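Local coordinates for putative ABC transporter amino acid-binding protein (Sinorhizobium meliloti, PDB 2Q88) that binds the compatible solute ectoine and probably hands it to an ABC transporter for uptake in osmoprotection, at residues Pro39-Glu44 with Lys233-Tyr238; Leu80-Glu85 with Thr248-Leu253; Tyr92-Leu97 with Ala217-Leu222; Ala100-Leu105 with Val191-Glu196. All blocks are in the same frame, centred on the assembly; numbering follows the deposited sequence.

Contact 1: Pro39-Glu44 with Lys233-Tyr238; sequences PDVARE and KIIEPY
Y238 and D40 show how one polar bond can close the end of an otherwise apolar helix contact. Y238 OH donates to D40 OD2 at 2.7 Å, the carboxylate oxygen lying at the ring edge, in the ring plane. At the aspartate the hydroxyl stands 55° out of the carboxylate plane, and the flat groups are turned 63° against each other. D40 carries its CG beside the backbone N and anti to the carbonyl carbon (chi1 -84°), a setting that presents OD2 to the tyrosine. Y238 OH is held a second time, by the backbone N of G36.

Beside this bond the packing is apolar and close. V41 CG2 wedges between two isoleucines, meeting I234 CG2 at 3.5 Å and I235 CG2 at the same 3.5 Å, the latter tight for two methyl groups. I234 spreads its branches, CG2 also reaching D40 CB at 3.9 Å while CD1 lies across the CB and CG methylenes of E44, whose carboxylate turns instead to R48.

The contact thus joins helix 37-48 to the last part of helix 230-235 and the 3-10 turn after it, with D40 and Y238 also packing on S35 of strand 34-35 and I235 on L97.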
# COMPACT_ATOMS: atom_id res chain seq x y z
N PRO A 39 -5.31 4.12 -7.27
CA PRO A 39 -5.38 4.96 -8.47
C PRO A 39 -6.81 5.27 -8.94
O PRO A 39 -7.04 6.33 -9.50
CB PRO A 39 -4.64 4.14 -9.52
CG PRO A 39 -3.74 3.25 -8.70
CD PRO A 39 -4.62 2.85 -7.56
N ASP A 40 -7.76 4.36 -8.72
CA ASP A 40 -9.14 4.62 -9.14
C ASP A 40 -9.76 5.76 -8.31
O ASP A 40 -10.42 6.65 -8.85
CB ASP A 40 -10.02 3.37 -9.05
CG ASP A 40 -9.93 2.47 -10.29
OD1 ASP A 40 -9.09 2.68 -11.19
OD2 ASP A 40 -10.68 1.49 -10.45
N VAL A 41 -9.56 5.72 -7.00
CA VAL A 41 -10.02 6.78 -6.11
C VAL A 41 -9.33 8.11 -6.46
O VAL A 41 -9.99 9.16 -6.56
CB VAL A 41 -9.79 6.41 -4.63
CG1 VAL A 41 -9.93 7.63 -3.71
CG2 VAL A 41 -10.77 5.34 -4.21
N ALA A 42 -8.01 8.05 -6.65
CA ALA A 42 -7.20 9.22 -6.92
C ALA A 42 -7.58 9.84 -8.25
O ALA A 42 -7.67 11.06 -8.37
CB ALA A 42 -5.72 8.87 -6.90
N ARG A 43 -7.82 9.00 -9.26
CA ARG A 43 -8.20 9.50 -10.58
C ARG A 43 -9.53 10.23 -10.51
O ARG A 43 -9.68 11.28 -11.10
CB ARG A 43 -8.28 8.38 -11.62
CG ARG A 43 -8.68 8.88 -13.01
CD ARG A 43 -9.01 7.77 -13.98
NE ARG A 43 -7.88 6.86 -14.08
CZ ARG A 43 -6.82 7.05 -14.85
NH1 ARG A 43 -6.73 8.13 -15.64
NH2 ARG A 43 -5.85 6.14 -14.84
N GLU A 44 -10.48 9.66 -9.77
CA GLU A 44 -11.81 10.26 -9.64
C GLU A 44 -11.76 11.61 -8.92
O GLU A 44 -12.40 12.56 -9.35
CB GLU A 44 -12.80 9.29 -8.97
CG GLU A 44 -14.26 9.76 -8.97
CD GLU A 44 -14.75 10.24 -10.35
OE1 GLU A 44 -15.38 11.32 -10.41
OE2 GLU A 44 -14.51 9.55 -11.37
N LYS A 233 -18.52 2.47 -3.55
CA LYS A 233 -18.74 1.91 -4.90
C LYS A 233 -17.43 1.72 -5.65
O LYS A 233 -17.31 0.81 -6.48
CB LYS A 233 -19.69 2.79 -5.73
CG LYS A 233 -21.13 2.80 -5.25
CD LYS A 233 -21.63 1.39 -4.97
CE LYS A 233 -23.13 1.38 -4.73
NZ LYS A 233 -23.49 2.23 -3.57
N ILE A 234 -16.44 2.56 -5.34
CA ILE A 234 -15.14 2.46 -6.01
C ILE A 234 -14.27 1.36 -5.39
O ILE A 234 -13.74 0.50 -6.12
CB ILE A 234 -14.40 3.82 -6.02
CG1 ILE A 234 -15.11 4.81 -6.95
CG2 ILE A 234 -12.94 3.64 -6.43
CD1 ILE A 234 -14.68 6.27 -6.75
N ILE A 235 -14.11 1.37 -4.07
CA ILE A 235 -13.14 0.47 -3.42
C ILE A 235 -13.65 -0.93 -3.08
O ILE A 235 -12.88 -1.89 -3.07
CB ILE A 235 -12.49 1.14 -2.17
CG1 ILE A 235 -13.49 1.21 -1.00
CG2 ILE A 235 -11.92 2.51 -2.52
CD1 ILE A 235 -12.83 1.56 0.34
N GLU A 236 -14.94 -1.05 -2.79
CA GLU A 236 -15.47 -2.34 -2.35
C GLU A 236 -15.44 -3.49 -3.40
O GLU A 236 -15.22 -4.63 -3.02
CB GLU A 236 -16.82 -2.19 -1.62
CG GLU A 236 -16.70 -1.27 -0.41
CD GLU A 236 -17.75 -1.53 0.67
OE1 GLU A 236 -18.92 -1.79 0.32
OE2 GLU A 236 -17.38 -1.49 1.87
N PRO A 237 -15.62 -3.21 -4.69
CA PRO A 237 -15.35 -4.22 -5.73
C PRO A 237 -13.93 -4.80 -5.71
O PRO A 237 -13.70 -5.88 -6.24
CB PRO A 237 -15.57 -3.45 -7.03
CG PRO A 237 -16.60 -2.46 -6.67
CD PRO A 237 -16.12 -1.96 -5.31
N TYR A 238 -12.98 -4.07 -5.12
CA TYR A 238 -11.61 -4.57 -4.96
C TYR A 238 -11.40 -5.37 -3.67
O TYR A 238 -10.33 -5.97 -3.47
CB TYR A 238 -10.62 -3.40 -4.99
CG TYR A 238 -10.43 -2.78 -6.36
CD1 TYR A 238 -9.68 -3.43 -7.33
CD2 TYR A 238 -10.96 -1.53 -6.66
CE1 TYR A 238 -9.48 -2.87 -8.58
CE2 TYR A 238 -10.76 -0.95 -7.92
CZ TYR A 238 -10.02 -1.64 -8.87
OH TYR A 238 -9.79 -1.09 -10.13

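Contact 2: Leu80-Glu85 with Thr248-Leu253; sequences LFMKPE and TTREKL. With CD (cadmium ion), chain B; 4CS ((4S)-2-methyl-1,4,5,6-tetrahydropyrimidine-4-carboxylic acid), chain F.
The ectoine pocket of this solute-binding protein borders a contact in which M82 meets R250 and L253. On the pocket side, F81 N donates to ligand atom OXT at 2.9 Å in a nearly straight bond (161°), and the F81 ring slants against the heterocycle, its CE2 3.4 Å from ligand atom N. T134 N, R86 NH2 and E22 OE2 also hydrogen-bond the ligand. An alanine at F81 could keep the backbone bond but has no ring to lie against the heterocycle, and the ligand would probably be freer to shift on that side.

One residue on, M82 turns to the C-terminal segment. Its chain runs extended beyond CG (chi2 -165°), which brings the sulfur to the short helix. M82 SD lies 3.8 Å from R250 CG, and M82 SD is 3.9 Å from L253 CD1. R250 meets the sulfur through CG; bent at chi3, it leads its guanidinium away to the backbone oxygen of Y92. T249 N-caps the short helix, OG1 accepting a weak bond from K252 N. On its outer side, E251 binds a cadmium ion through both carboxylate oxygens, OE2 at 2.6 Å, with waters around the metal.

Helix 250-254 therefore rests on the loop leading into helix 84-87, while M82 pairs through its backbone with C202 of strand 201-202, which L253 also touches.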
# COMPACT_ATOMS: atom_id res chain seq x y z
N LEU A 80 0.16 3.12 0.54
CA LEU A 80 1.28 3.44 1.45
C LEU A 80 0.72 3.74 2.84
O LEU A 80 0.30 4.87 3.13
CB LEU A 80 2.13 4.59 0.90
CG LEU A 80 3.46 4.85 1.64
CD1 LEU A 80 4.53 3.81 1.28
CD2 LEU A 80 3.96 6.25 1.36
N PHE A 81 0.71 2.71 3.68
CA PHE A 81 0.01 2.75 4.95
C PHE A 81 0.54 3.85 5.87
O PHE A 81 1.75 4.10 5.92
CB PHE A 81 0.12 1.41 5.67
CG PHE A 81 -0.52 0.25 4.94
CD1 PHE A 81 -1.82 0.34 4.43
CD2 PHE A 81 0.15 -0.98 4.86
CE1 PHE A 81 -2.41 -0.76 3.79
CE2 PHE A 81 -0.44 -2.08 4.21
CZ PHE A 81 -1.72 -1.96 3.68
N MET A 82 -0.37 4.50 6.60
CA MET A 82 -0.02 5.57 7.53
C MET A 82 0.67 5.03 8.76
O MET A 82 0.21 4.05 9.36
CB MET A 82 -1.25 6.35 7.97
CG MET A 82 -2.03 7.00 6.84
SD MET A 82 -3.18 8.23 7.51
CE MET A 82 -4.34 8.30 6.17
N LYS A 83 1.75 5.70 9.15
CA LYS A 83 2.52 5.38 10.34
C LYS A 83 3.14 6.68 10.83
O LYS A 83 3.47 7.54 10.02
CB LYS A 83 3.66 4.42 10.03
CG LYS A 83 3.25 3.05 9.55
CD LYS A 83 4.39 2.42 8.76
CE LYS A 83 5.50 1.95 9.67
NZ LYS A 83 6.54 1.23 8.88
N PRO A 84 3.32 6.81 12.14
CA PRO A 84 3.92 8.02 12.72
C PRO A 84 5.11 8.55 11.91
O PRO A 84 5.09 9.70 11.48
CB PRO A 84 4.34 7.55 14.11
CG PRO A 84 3.26 6.56 14.48
CD PRO A 84 2.95 5.82 13.18
N GLU A 85 6.11 7.70 11.65
CA GLU A 85 7.30 8.06 10.86
C GLU A 85 7.01 8.60 9.47
O GLU A 85 7.66 9.53 9.01
CB GLU A 85 8.26 6.87 10.72
CG GLU A 85 7.57 5.52 10.67
CD GLU A 85 7.36 4.96 12.07
OE1 GLU A 85 6.21 4.95 12.54
OE2 GLU A 85 8.36 4.55 12.70
N THR A 248 -12.21 5.61 11.08
CA THR A 248 -10.96 6.15 11.64
C THR A 248 -10.54 7.48 11.00
O THR A 248 -11.25 8.01 10.14
CB THR A 248 -9.83 5.06 11.63
OG1 THR A 248 -8.68 5.54 12.33
CG2 THR A 248 -9.33 4.75 10.20
N THR A 249 -9.42 8.05 11.44
CA THR A 249 -8.97 9.34 10.92
C THR A 249 -7.46 9.35 10.77
O THR A 249 -6.77 8.52 11.35
CB THR A 249 -9.36 10.52 11.85
OG1 THR A 249 -8.73 10.35 13.13
CG2 THR A 249 -10.85 10.54 12.16
N ARG A 250 -6.96 10.33 10.01
CA ARG A 250 -5.53 10.49 9.83
C ARG A 250 -4.82 10.68 11.17
O ARG A 250 -3.81 10.06 11.42
CB ARG A 250 -5.23 11.66 8.88
CG ARG A 250 -3.75 11.86 8.56
CD ARG A 250 -3.41 13.21 7.92
NE ARG A 250 -4.05 14.35 8.60
CZ ARG A 250 -4.98 15.12 8.05
NH1 ARG A 250 -5.40 14.90 6.80
NH2 ARG A 250 -5.51 16.13 8.74
N GLU A 251 -5.38 11.52 12.05
CA GLU A 251 -4.69 11.78 13.32
C GLU A 251 -4.61 10.56 14.23
O GLU A 251 -3.59 10.34 14.88
CB GLU A 251 -5.27 12.99 14.05
CG GLU A 251 -4.25 13.65 14.98
CD GLU A 251 -4.87 14.54 16.03
OE1 GLU A 251 -4.14 15.35 16.65
OE2 GLU A 251 -6.09 14.43 16.26
N LYS A 252 -5.66 9.73 14.26
CA LYS A 252 -5.63 8.46 15.02
C LYS A 252 -4.61 7.44 14.50
O LYS A 252 -3.94 6.76 15.28
CB LYS A 252 -7.01 7.82 15.04
CG LYS A 252 -8.02 8.47 15.98
CD LYS A 252 -9.43 8.14 15.52
CE LYS A 252 -10.44 8.19 16.65
NZ LYS A 252 -11.79 7.73 16.16
N LEU A 253 -4.52 7.31 13.17
CA LEU A 253 -3.58 6.37 12.56
C LEU A 253 -2.14 6.86 12.67
O LEU A 253 -1.21 6.07 12.65
CB LEU A 253 -3.94 6.13 11.09
CG LEU A 253 -5.32 5.59 10.75
CD1 LEU A 253 -5.60 5.80 9.28
CD2 LEU A 253 -5.46 4.13 11.13
CD CD B . -6.44 16.93 16.73
O 4CS F . 4.50 -0.38 3.30
C 4CS F . 3.34 -0.39 2.88
OXT 4CS F . 2.66 0.64 2.94
CA 4CS F . 2.74 -1.67 2.32
CB 4CS F . 3.72 -2.47 1.48
CAD 4CS F . 3.04 -3.76 1.00
NAG 4CS F . 1.79 -3.42 0.27
CAI 4CS F . 1.07 -2.26 0.56
CAA 4CS F . -0.21 -1.92 -0.22
N 4CS F . 1.52 -1.36 1.54
O HOH W 1 -7.82 17.09 14.67
O HOH W 2 -7.19 16.20 18.73
O HOH W 3 -5.40 17.47 15.72

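Contact 3: Tyr92-Leu97 with Ala217-Leu222; sequences YSQPIL and AFDVEL
The hydrogen bond that crosses this contact runs from Q94 N to D219 OD1 at 3.1 Å, along a fairly straight N-H (162°) that meets the oxygen on its syn side, 22° out of the carboxylate plane. S93 CB lies equally near the same OD1, so the oxygen is closely packed at the S93-Q94 junction. The other carboxylate oxygen, OD2, has a long, weak ion pair with R250 NH1. Close by, Y92 O is gripped by two arginines, accepting from both R250 NH1 and R215 NH1.

S93 folds back on its own segment: OG, placed between the backbone N and the carbonyl carbon (chi1 72°), donates to Q94 O at 2.8 Å. The irregular loop that follows strand 91-92 is thereby braced internally as well as across the contact. It leads into strand 98-106, running toward the connection between the two lobes of this family 3 solute-binding fold, with helix 212-228 packed along its flank.

Beyond the polar end the meeting is apolar. F218 presents CD1 to S93 CB at 3.7 Å, and I96 CD1 comes to the ring edge, 4.1 Å from F218 CE1, near the ring plane. L222 sets CD2 against I96 CG1 at 3.8 Å and beside Q94 O at 3.6 Å. F231 touches both I96 and L222, and F207 meets the F218 ring edge-to-face. The far end of Q94 bends aside at chi2, where OE1 accepts from R250 N.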
# COMPACT_ATOMS: atom_id res chain seq x y z
N TYR A 92 -0.62 13.50 4.51
CA TYR A 92 -1.58 12.47 4.15
C TYR A 92 -2.99 13.01 4.07
O TYR A 92 -3.37 13.91 4.82
CB TYR A 92 -1.58 11.37 5.22
CG TYR A 92 -0.64 10.20 4.98
CD1 TYR A 92 -0.87 9.31 3.93
CD2 TYR A 92 0.42 9.96 5.84
CE1 TYR A 92 -0.02 8.22 3.72
CE2 TYR A 92 1.28 8.87 5.64
CZ TYR A 92 1.06 8.02 4.58
OH TYR A 92 1.90 6.95 4.40
N SER A 93 -3.77 12.44 3.16
CA SER A 93 -5.21 12.62 3.17
C SER A 93 -5.79 11.82 4.33
O SER A 93 -5.07 11.15 5.05
CB SER A 93 -5.80 12.06 1.87
OG SER A 93 -5.75 10.65 1.89
N GLN A 94 -7.11 11.88 4.48
CA GLN A 94 -7.84 11.01 5.40
C GLN A 94 -7.78 9.56 4.88
O GLN A 94 -7.39 9.35 3.74
CB GLN A 94 -9.28 11.53 5.55
CG GLN A 94 -9.37 12.85 6.36
CD GLN A 94 -8.84 12.73 7.79
OE1 GLN A 94 -9.00 11.69 8.44
NE2 GLN A 94 -8.21 13.79 8.27
N PRO A 95 -8.12 8.57 5.71
CA PRO A 95 -7.94 7.16 5.35
C PRO A 95 -8.77 6.72 4.15
O PRO A 95 -9.88 7.20 3.94
CB PRO A 95 -8.37 6.39 6.60
CG PRO A 95 -8.43 7.38 7.70
CD PRO A 95 -8.70 8.71 7.06
N ILE A 96 -8.21 5.79 3.38
CA ILE A 96 -8.87 5.28 2.18
C ILE A 96 -8.92 3.76 2.16
O ILE A 96 -10.02 3.18 2.20
CB ILE A 96 -8.18 5.82 0.89
CG1 ILE A 96 -8.26 7.35 0.84
CG2 ILE A 96 -8.83 5.21 -0.36
CD1 ILE A 96 -7.46 8.03 -0.27
N LEU A 97 -7.75 3.12 2.07
CA LEU A 97 -7.65 1.66 1.94
C LEU A 97 -7.07 1.01 3.19
O LEU A 97 -5.91 1.25 3.55
CB LEU A 97 -6.80 1.26 0.74
CG LEU A 97 -7.16 1.85 -0.64
CD1 LEU A 97 -6.29 1.19 -1.69
CD2 LEU A 97 -8.63 1.59 -0.96
N ALA A 217 -7.81 20.18 -0.66
CA ALA A 217 -8.73 20.04 -1.79
C ALA A 217 -9.09 18.58 -2.10
O ALA A 217 -10.26 18.25 -2.34
CB ALA A 217 -8.14 20.72 -3.02
N PHE A 218 -8.08 17.73 -2.10
CA PHE A 218 -8.27 16.29 -2.26
C PHE A 218 -9.20 15.77 -1.15
O PHE A 218 -10.14 15.03 -1.41
CB PHE A 218 -6.90 15.61 -2.20
CG PHE A 218 -6.92 14.14 -2.50
CD1 PHE A 218 -7.07 13.20 -1.46
CD2 PHE A 218 -6.76 13.67 -3.80
CE1 PHE A 218 -7.07 11.82 -1.74
CE2 PHE A 218 -6.77 12.29 -4.08
CZ PHE A 218 -6.91 11.37 -3.05
N ASP A 219 -8.94 16.20 0.08
CA ASP A 219 -9.72 15.76 1.23
C ASP A 219 -11.18 16.21 1.19
O ASP A 219 -12.05 15.47 1.61
CB ASP A 219 -9.07 16.24 2.53
CG ASP A 219 -8.08 15.22 3.09
OD1 ASP A 219 -8.10 14.08 2.61
OD2 ASP A 219 -7.29 15.48 4.02
N VAL A 220 -11.44 17.41 0.67
CA VAL A 220 -12.81 17.90 0.54
C VAL A 220 -13.62 16.95 -0.36
O VAL A 220 -14.74 16.57 -0.03
CB VAL A 220 -12.85 19.38 0.06
CG1 VAL A 220 -14.24 19.78 -0.43
CG2 VAL A 220 -12.42 20.33 1.18
N GLU A 221 -13.02 16.55 -1.47
CA GLU A 221 -13.68 15.63 -2.42
C GLU A 221 -13.82 14.21 -1.87
O GLU A 221 -14.82 13.53 -2.13
CB GLU A 221 -12.92 15.58 -3.76
CG GLU A 221 -12.93 16.88 -4.57
CD GLU A 221 -14.28 17.57 -4.64
OE1 GLU A 221 -15.27 16.94 -5.08
OE2 GLU A 221 -14.35 18.76 -4.26
N LEU A 222 -12.80 13.75 -1.15
CA LEU A 222 -12.83 12.42 -0.53
C LEU A 222 -13.98 12.30 0.47
O LEU A 222 -14.66 11.28 0.52
CB LEU A 222 -11.49 12.10 0.15
CG LEU A 222 -11.31 10.78 0.94
CD1 LEU A 222 -11.54 9.57 0.03
CD2 LEU A 222 -9.91 10.70 1.57

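Contact 4: Ala100-Leu105 with Val191-Glu196; sequences AEAFAL and VLAPVE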
# COMPACT_ATOMS: atom_id res chain seq x y z
N ALA A 100 -5.28 -5.81 6.75
CA ALA A 100 -4.42 -6.55 7.66
C ALA A 100 -3.25 -7.15 6.85
O ALA A 100 -3.26 -7.08 5.62
CB ALA A 100 -5.22 -7.64 8.32
N GLU A 101 -2.28 -7.73 7.55
CA GLU A 101 -1.12 -8.34 6.91
C GLU A 101 -1.31 -9.85 6.83
O GLU A 101 -1.97 -10.45 7.69
CB GLU A 101 0.18 -8.03 7.68
CG GLU A 101 0.46 -6.55 7.92
CD GLU A 101 1.09 -5.87 6.71
OE1 GLU A 101 0.84 -6.34 5.58
OE2 GLU A 101 1.85 -4.90 6.89
N ALA A 102 -0.74 -10.46 5.79
CA ALA A 102 -0.84 -11.90 5.59
C ALA A 102 0.53 -12.53 5.29
O ALA A 102 1.49 -11.83 5.01
CB ALA A 102 -1.83 -12.22 4.48
N PHE A 103 0.59 -13.86 5.39
CA PHE A 103 1.74 -14.66 4.97
C PHE A 103 1.32 -15.62 3.87
O PHE A 103 0.25 -16.23 3.96
CB PHE A 103 2.23 -15.57 6.10
CG PHE A 103 2.95 -14.87 7.21
CD1 PHE A 103 3.48 -13.60 7.07
CD2 PHE A 103 3.17 -15.55 8.41
CE1 PHE A 103 4.18 -12.99 8.14
CE2 PHE A 103 3.86 -14.96 9.46
CZ PHE A 103 4.36 -13.67 9.32
N ALA A 104 2.19 -15.77 2.87
CA ALA A 104 2.14 -16.89 1.93
C ALA A 104 3.23 -17.86 2.39
O ALA A 104 4.38 -17.47 2.58
CB ALA A 104 2.41 -16.40 0.52
N LEU A 105 2.84 -19.12 2.55
CA LEU A 105 3.62 -20.14 3.25
C LEU A 105 3.61 -21.44 2.45
O LEU A 105 2.76 -21.63 1.57
CB LEU A 105 2.95 -20.39 4.61
CG LEU A 105 3.47 -19.97 6.00
CD1 LEU A 105 4.70 -19.09 5.99
CD2 LEU A 105 2.37 -19.35 6.83
N VAL A 191 -2.07 -19.78 2.49
CA VAL A 191 -2.19 -18.42 3.04
C VAL A 191 -2.53 -18.46 4.52
O VAL A 191 -3.43 -19.19 4.95
CB VAL A 191 -3.26 -17.59 2.29
CG1 VAL A 191 -3.38 -16.18 2.88
CG2 VAL A 191 -2.95 -17.51 0.80
N LEU A 192 -1.80 -17.67 5.30
CA LEU A 192 -2.18 -17.42 6.69
C LEU A 192 -2.53 -15.94 6.82
O LEU A 192 -1.69 -15.07 6.56
CB LEU A 192 -1.06 -17.82 7.65
CG LEU A 192 -1.33 -17.69 9.15
CD1 LEU A 192 -0.84 -18.91 9.91
CD2 LEU A 192 -0.72 -16.41 9.72
N ALA A 193 -3.78 -15.66 7.20
CA ALA A 193 -4.27 -14.29 7.33
C ALA A 193 -5.35 -14.18 8.42
O ALA A 193 -6.24 -15.03 8.49
CB ALA A 193 -4.82 -13.79 5.99
N PRO A 194 -5.27 -13.15 9.26
CA PRO A 194 -4.14 -12.21 9.27
C PRO A 194 -2.97 -12.74 10.08
O PRO A 194 -3.14 -13.70 10.85
CB PRO A 194 -4.72 -10.98 9.95
CG PRO A 194 -5.74 -11.52 10.89
CD PRO A 194 -6.31 -12.76 10.24
N VAL A 195 -1.81 -12.14 9.91
CA VAL A 195 -0.65 -12.46 10.74
C VAL A 195 -0.99 -12.12 12.19
O VAL A 195 -1.51 -11.05 12.48
CB VAL A 195 0.60 -11.67 10.34
CG1 VAL A 195 1.77 -12.04 11.27
CG2 VAL A 195 0.97 -11.94 8.90
N GLU A 196 -0.71 -13.06 13.09
CA GLU A 196 -1.00 -12.85 14.50
C GLU A 196 -0.07 -11.81 15.09
O GLU A 196 1.14 -11.88 14.89
CB GLU A 196 -0.91 -14.18 15.25
CG GLU A 196 -2.05 -15.14 14.93
CD GLU A 196 -3.41 -14.63 15.39
OE1 GLU A 196 -3.49 -13.76 16.30
OE2 GLU A 196 -4.44 -15.11 14.85
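F103 and V195 form the tightly packed side of this contact. V195 CG2 sits over one face of the F103 ring, 3.6 Å from the centroid and 19° off the ring normal, a CH-pi contact displaced toward the rim. The other methyl, CG1, reaches F103 CZ at 3.6 Å, so the two branches of the valine span the ring; having CG1 anti to the backbone N (chi1 179°) sets both of them against it. L192 CD2 comes obliquely to the same ring, lying alongside F103 and pointing the same way, and L192 CB also receives L105 CD2. Y116 meets the F103 ring edge-to-face. A serine in place of F103 has no ring for the V195 methyls to rest on, and a gap would probably open between V195 and L192.

The backbone here is an antiparallel pairing within the mixed sheet of one lobe of the solute-binding fold. F103 and L192 form the hydrogen-bonded pair: F103 N donates to L192 O at 2.8 Å, and L192 N returns a bond to F103 O. A104 faces V191 as the non-hydrogen-bonded pair. Past L192 the partner leaves the strand, and a cis peptide before P194 follows, yet V195 N still reaches E101 O at 2.8 Å.

The looser, solvent side is made of small groups: A102 CB touches the exposed A193 CB at 3.7 Å, and A100 CB meets the P194 ring at CB. The buried E101, by contrast, leads its carboxylate off toward the ectoine pocket, where OE2 bonds to T134 OG1.

In the fold
Contact 3 is the buried one, contact 2 lies at the surface, and contacts 1 and 4 are partly buried. Contacts 1 and 3 share a hydrophobic seam, I235 packing on L97 and V41 on I96, with A42 against F218, and their helices 230-235 and 212-228 are consecutive in the chain. Contacts 2 and 3 meet through polar atoms instead, as where L80 O and Y92 OH probably bond. Contact 4 stands apart, on the opposite side of the chain's centre from contact 3, although their segments adjoin in sequence. Its chemistry is that of paired strands, backbone bonds with an aromatic core, whereas contacts 1 and 3 each add one aspartate bond to apolar packing and contact 2 has no hydrogen bond across it.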